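Local atomic coordinates of putative tetR-family transcriptional regulator (Streptomyces coelicolor, PDB entry 3FIW), a protein that probably binds operator DNA through an N-terminal helix-turn-helix domain and regulates transcription, as other members of the TetR family do. Residues F107-H121 / G158-A170. Sequence-based numbering, arbitrary orientation.
Sequences FRRTLLARRDGARLH and GRFTVGCVLEEQA
V165 on helix 158-170 is a knob among R108, L111, L112 and A118, joining three helical pieces of the all-helical C-terminal domain of a TetR-type regulator. Its CG1, anti to the backbone N (chi1 176°), lies 3.7 Å from A118 CB and also meets L112 CD2, while CG2 packs on R108 CG. A118 answers as a knob among V162, V165, L166 and Q169, and the axes of segments 117-121 and 158-170 approach to 8.7 Å. Q169, its chain extended beyond CG, is a third knob, among L111, L112, G117 and A118. Around G158, within helix 147-170, the F107 ring turns its edge to G158 O and T161 CB, with L111 CD1 over one face. R119 NH1 forms a salt bridge with D44, and D116 OD2 a hydrogen bond with L43 N; F193 of the second subunit packs on R108 and T161. L112 CD1 sits 3.7 Å above the centre of the R108 guanidinium. R108 NH2 donates a bent hydrogen bond (138°), part of a salt bridge, to the syn lone pair of E168 OE1, 2.9 Å away, with OE1 27° out of the guanidinium plane, and a water bridges R108 NE to that same oxygen.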
loop_
_atom_site.group_PDB
_atom_site.type_symbol
_atom_site.label_atom_id
_atom_site.label_comp_id
_atom_site.label_asym_id
_atom_site.label_seq_id
_atom_site.Cartn_x
_atom_site.Cartn_y
_atom_site.Cartn_z
ATOM N N PHE A 107 7.943 10.902 4.501
ATOM C CA PHE A 107 6.653 10.480 3.989
ATOM C C PHE A 107 6.036 9.389 4.877
ATOM O O PHE A 107 4.841 9.469 5.213
ATOM C CB PHE A 107 6.811 9.963 2.567
ATOM C CG PHE A 107 5.501 9.655 1.881
ATOM C CD1 PHE A 107 4.478 10.607 1.815
ATOM C CD2 PHE A 107 5.293 8.402 1.281
ATOM C CE1 PHE A 107 3.286 10.292 1.128
ATOM C CE2 PHE A 107 4.139 8.092 0.628
ATOM C CZ PHE A 107 3.130 9.034 0.545
ATOM N N ARG A 108 6.841 8.363 5.186
ATOM C CA ARG A 108 6.485 7.338 6.141
ATOM C C ARG A 108 6.018 7.917 7.481
ATOM O O ARG A 108 4.956 7.600 7.975
ATOM C CB ARG A 108 7.660 6.392 6.362
ATOM C CG ARG A 108 7.268 5.237 7.324
ATOM C CD ARG A 108 8.165 4.054 7.194
ATOM N NE ARG A 108 7.939 3.071 8.260
ATOM C CZ ARG A 108 8.493 3.091 9.474
ATOM N NH1 ARG A 108 9.353 4.042 9.826
ATOM N NH2 ARG A 108 8.195 2.125 10.341
ATOM N N ARG A 109 6.857 8.737 8.091
ATOM C CA ARG A 109 6.574 9.364 9.365
ATOM C C ARG A 109 5.209 10.103 9.282
ATOM O O ARG A 109 4.360 9.995 10.180
ATOM C CB ARG A 109 7.727 10.315 9.727
ATOM C CG ARG A 109 7.599 11.085 11.065
ATOM C CD ARG A 109 8.648 12.236 11.177
ATOM N NE ARG A 109 9.991 11.690 11.001
ATOM C CZ ARG A 109 10.846 12.022 10.027
ATOM N NH1 ARG A 109 10.554 12.981 9.139
ATOM N NH2 ARG A 109 12.037 11.437 9.990
ATOM N N THR A 110 4.981 10.784 8.166
ATOM C CA THR A 110 3.733 11.531 7.993
ATOM C C THR A 110 2.532 10.604 8.032
ATOM O O THR A 110 1.565 10.911 8.746
ATOM C CB THR A 110 3.766 12.422 6.760
ATOM O OG1 THR A 110 4.899 13.300 6.867
ATOM C CG2 THR A 110 2.540 13.305 6.670
ATOM N N LEU A 111 2.620 9.444 7.354
ATOM C CA LEU A 111 1.489 8.572 7.197
ATOM C C LEU A 111 1.204 7.926 8.532
ATOM O O LEU A 111 0.036 7.791 8.925
ATOM C CB LEU A 111 1.760 7.526 6.090
ATOM C CG LEU A 111 1.851 7.991 4.617
ATOM C CD1 LEU A 111 2.175 6.789 3.704
ATOM C CD2 LEU A 111 0.536 8.712 4.110
ATOM N N LEU A 112 2.278 7.591 9.269
ATOM C CA LEU A 112 2.140 6.962 10.596
ATOM C C LEU A 112 1.642 7.899 11.696
ATOM O O LEU A 112 1.252 7.430 12.820
ATOM C CB LEU A 112 3.468 6.335 11.031
ATOM C CG LEU A 112 3.931 5.011 10.404
ATOM C CD1 LEU A 112 5.395 4.751 10.743
ATOM C CD2 LEU A 112 3.067 3.829 10.881
ATOM N N ALA A 113 1.658 9.199 11.409
ATOM C CA ALA A 113 1.350 10.223 12.419
ATOM C C ALA A 113 -0.113 10.298 12.826
ATOM O O ALA A 113 -0.448 10.915 13.829
ATOM C CB ALA A 113 1.838 11.607 11.919
ATOM N N ARG A 114 -0.992 9.710 12.031
ATOM C CA ARG A 114 -2.424 9.636 12.335
ATOM C C ARG A 114 -2.799 8.189 12.212
ATOM O O ARG A 114 -2.298 7.491 11.302
ATOM C CB ARG A 114 -3.248 10.411 11.303
ATOM C CG ARG A 114 -3.075 11.916 11.373
ATOM C CD ARG A 114 -3.470 12.448 12.743
ATOM N NE ARG A 114 -3.310 13.904 12.789
ATOM C CZ ARG A 114 -3.779 14.706 13.750
ATOM N NH1 ARG A 114 -4.421 14.204 14.796
ATOM N NH2 ARG A 114 -3.578 16.027 13.656
ATOM N N ARG A 115 -3.658 7.715 13.110
ATOM C CA ARG A 115 -4.156 6.348 13.008
ATOM C C ARG A 115 -4.763 6.106 11.611
ATOM O O ARG A 115 -5.341 7.019 11.050
ATOM C CB ARG A 115 -5.214 6.112 14.059
ATOM C CG ARG A 115 -5.799 4.736 14.034
ATOM C CD ARG A 115 -6.735 4.664 15.195
ATOM N NE ARG A 115 -7.493 3.433 15.322
ATOM C CZ ARG A 115 -8.285 3.183 16.365
ATOM N NH1 ARG A 115 -8.410 4.080 17.334
ATOM N NH2 ARG A 115 -8.962 2.050 16.439
ATOM N N ASP A 116 -4.611 4.881 11.074
ATOM C CA ASP A 116 -5.122 4.482 9.748
ATOM C C ASP A 116 -4.692 5.525 8.718
ATOM O O ASP A 116 -5.348 5.723 7.699
ATOM C CB ASP A 116 -6.658 4.269 9.730
ATOM C CG ASP A 116 -7.143 3.148 10.715
ATOM O OD1 ASP A 116 -6.458 2.138 10.894
ATOM O OD2 ASP A 116 -8.226 3.281 11.304
ATOM N N GLY A 117 -3.607 6.215 9.040
ATOM C CA GLY A 117 -2.998 7.240 8.182
ATOM C C GLY A 117 -2.878 6.836 6.729
ATOM O O GLY A 117 -3.248 7.618 5.851
ATOM N N ALA A 118 -2.371 5.624 6.452
ATOM C CA ALA A 118 -2.156 5.232 5.042
ATOM C C ALA A 118 -3.433 4.866 4.269
ATOM O O ALA A 118 -3.532 5.180 3.099
ATOM C CB ALA A 118 -1.039 4.175 4.883
ATOM N N ARG A 119 -4.427 4.269 4.934
ATOM C CA ARG A 119 -5.768 4.051 4.349
ATOM C C ARG A 119 -6.472 5.357 4.053
ATOM O O ARG A 119 -7.187 5.487 3.046
ATOM C CB ARG A 119 -6.666 3.183 5.266
ATOM C CG ARG A 119 -6.289 1.709 5.320
ATOM C CD ARG A 119 -7.156 0.984 6.332
ATOM N NE ARG A 119 -8.561 1.292 6.095
ATOM C CZ ARG A 119 -9.539 1.209 6.999
ATOM N NH1 ARG A 119 -10.760 1.523 6.625
ATOM N NH2 ARG A 119 -9.327 0.786 8.244
ATOM N N LEU A 120 -6.279 6.336 4.933
ATOM C CA LEU A 120 -6.804 7.663 4.681
ATOM C C LEU A 120 -6.183 8.248 3.421
ATOM O O LEU A 120 -6.897 8.773 2.558
ATOM C CB LEU A 120 -6.545 8.587 5.885
ATOM C CG LEU A 120 -7.084 10.019 5.803
ATOM C CD1 LEU A 120 -8.603 10.102 5.952
ATOM C CD2 LEU A 120 -6.367 10.901 6.850
ATOM N N HIS A 121 -4.856 8.174 3.312
ATOM C CA HIS A 121 -4.168 8.671 2.129
ATOM C C HIS A 121 -4.616 7.985 0.842
ATOM O O HIS A 121 -5.101 8.644 -0.102
ATOM C CB HIS A 121 -2.678 8.446 2.316
ATOM C CG HIS A 121 -1.816 9.194 1.350
ATOM N ND1 HIS A 121 -1.149 8.572 0.308
ATOM C CD2 HIS A 121 -1.476 10.499 1.287
ATOM C CE1 HIS A 121 -0.417 9.465 -0.343
ATOM N NE2 HIS A 121 -0.601 10.643 0.228
ATOM N N GLY A 158 7.568 6.044 -2.853
ATOM C CA GLY A 158 6.243 6.406 -2.319
ATOM C C GLY A 158 5.329 5.224 -2.281
ATOM O O GLY A 158 4.714 4.924 -1.251
ATOM N N ARG A 159 5.233 4.519 -3.398
ATOM C CA ARG A 159 4.307 3.384 -3.479
ATOM C C ARG A 159 4.726 2.274 -2.538
ATOM O O ARG A 159 3.900 1.659 -1.853
ATOM C CB ARG A 159 4.214 2.895 -4.952
ATOM C CG ARG A 159 3.455 3.911 -5.789
ATOM C CD ARG A 159 3.538 3.713 -7.248
ATOM N NE ARG A 159 2.745 4.791 -7.841
ATOM C CZ ARG A 159 2.691 5.052 -9.151
ATOM N NH1 ARG A 159 3.360 4.286 -9.997
ATOM N NH2 ARG A 159 1.989 6.090 -9.624
ATOM N N PHE A 160 6.030 2.019 -2.480
ATOM C CA PHE A 160 6.549 1.108 -1.464
ATOM C C PHE A 160 6.175 1.543 -0.036
ATOM O O PHE A 160 5.720 0.728 0.761
ATOM C CB PHE A 160 8.066 0.904 -1.663
ATOM C CG PHE A 160 8.792 0.312 -0.460
ATOM C CD1 PHE A 160 8.698 -1.038 -0.168
ATOM C CD2 PHE A 160 9.580 1.130 0.365
ATOM C CE1 PHE A 160 9.358 -1.572 0.927
ATOM C CE2 PHE A 160 10.235 0.593 1.471
ATOM C CZ PHE A 160 10.162 -0.721 1.721
ATOM N N THR A 161 6.367 2.819 0.292
ATOM C CA THR A 161 6.009 3.324 1.651
ATOM C C THR A 161 4.522 3.164 1.988
ATOM O O THR A 161 4.138 2.740 3.128
ATOM C CB THR A 161 6.416 4.789 1.851
ATOM O OG1 THR A 161 7.780 5.017 1.413
ATOM C CG2 THR A 161 6.206 5.242 3.285
ATOM N N VAL A 162 3.655 3.439 1.017
ATOM C CA VAL A 162 2.214 3.214 1.247
ATOM C C VAL A 162 1.949 1.760 1.629
ATOM O O VAL A 162 1.315 1.449 2.644
ATOM C CB VAL A 162 1.371 3.721 0.042
ATOM C CG1 VAL A 162 -0.146 3.339 0.165
ATOM C CG2 VAL A 162 1.470 5.190 0.010
ATOM N N GLY A 163 2.480 0.850 0.839
ATOM C CA GLY A 163 2.284 -0.549 1.102
ATOM C C GLY A 163 2.877 -0.942 2.431
ATOM O O GLY A 163 2.261 -1.725 3.172
ATOM N N CYS A 164 4.071 -0.427 2.754
ATOM C CA CYS A 164 4.664 -0.708 4.089
ATOM C C CYS A 164 3.782 -0.261 5.245
ATOM O O CYS A 164 3.493 -1.052 6.203
ATOM C CB CYS A 164 6.011 -0.011 4.214
ATOM S SG CYS A 164 7.347 -0.787 3.314
ATOM N N VAL A 165 3.387 1.024 5.181
ATOM C CA VAL A 165 2.615 1.647 6.267
ATOM C C VAL A 165 1.215 1.028 6.412
ATOM O O VAL A 165 0.753 0.841 7.515
ATOM C CB VAL A 165 2.554 3.195 6.215
ATOM C CG1 VAL A 165 1.646 3.736 7.339
ATOM C CG2 VAL A 165 3.967 3.840 6.371
ATOM N N LEU A 166 0.561 0.727 5.296
ATOM C CA LEU A 166 -0.690 0.009 5.325
ATOM C C LEU A 166 -0.557 -1.254 6.140
ATOM O O LEU A 166 -1.375 -1.523 7.011
ATOM C CB LEU A 166 -1.076 -0.344 3.881
ATOM C CG LEU A 166 -2.152 0.246 2.967
ATOM C CD1 LEU A 166 -3.129 1.264 3.589
ATOM C CD2 LEU A 166 -1.593 0.732 1.688
ATOM N N GLU A 167 0.488 -2.052 5.875
ATOM C CA GLU A 167 0.700 -3.295 6.601
ATOM C C GLU A 167 1.060 -3.053 8.112
ATOM O O GLU A 167 0.552 -3.714 9.001
ATOM C CB GLU A 167 1.718 -4.174 5.821
ATOM C CG GLU A 167 1.236 -5.649 5.672
ATOM C CD GLU A 167 2.238 -6.605 4.944
ATOM O OE1 GLU A 167 2.351 -7.774 5.418
ATOM O OE2 GLU A 167 2.898 -6.237 3.924
ATOM N N GLU A 168 1.892 -2.070 8.406
ATOM C CA GLU A 168 2.188 -1.709 9.800
ATOM C C GLU A 168 0.935 -1.298 10.592
ATOM O O GLU A 168 0.728 -1.752 11.749
ATOM C CB GLU A 168 3.289 -0.655 9.887
ATOM C CG GLU A 168 3.576 -0.130 11.293
ATOM C CD GLU A 168 4.908 0.637 11.415
ATOM O OE1 GLU A 168 5.586 0.904 10.392
ATOM O OE2 GLU A 168 5.277 1.021 12.541
ATOM N N GLN A 169 0.091 -0.482 9.961
ATOM C CA GLN A 169 -1.093 0.049 10.644
ATOM C C GLN A 169 -2.247 -0.941 10.705
ATOM O O GLN A 169 -3.061 -0.850 11.612
ATOM C CB GLN A 169 -1.542 1.370 10.022
ATOM C CG GLN A 169 -0.545 2.495 10.331
ATOM C CD GLN A 169 -0.905 3.821 9.724
ATOM O OE1 GLN A 169 -0.707 4.856 10.351
ATOM N NE2 GLN A 169 -1.361 3.819 8.477
ATOM N N ALA A 170 -2.325 -1.886 9.755
ATOM C CA ALA A 170 -3.436 -2.863 9.743
ATOM C C ALA A 170 -3.428 -3.610 11.055
ATOM O O ALA A 170 -4.473 -3.725 11.741
ATOM C CB ALA A 170 -3.309 -3.851 8.573
HETATM O O HOH W 1 6.006 0.916 7.570
#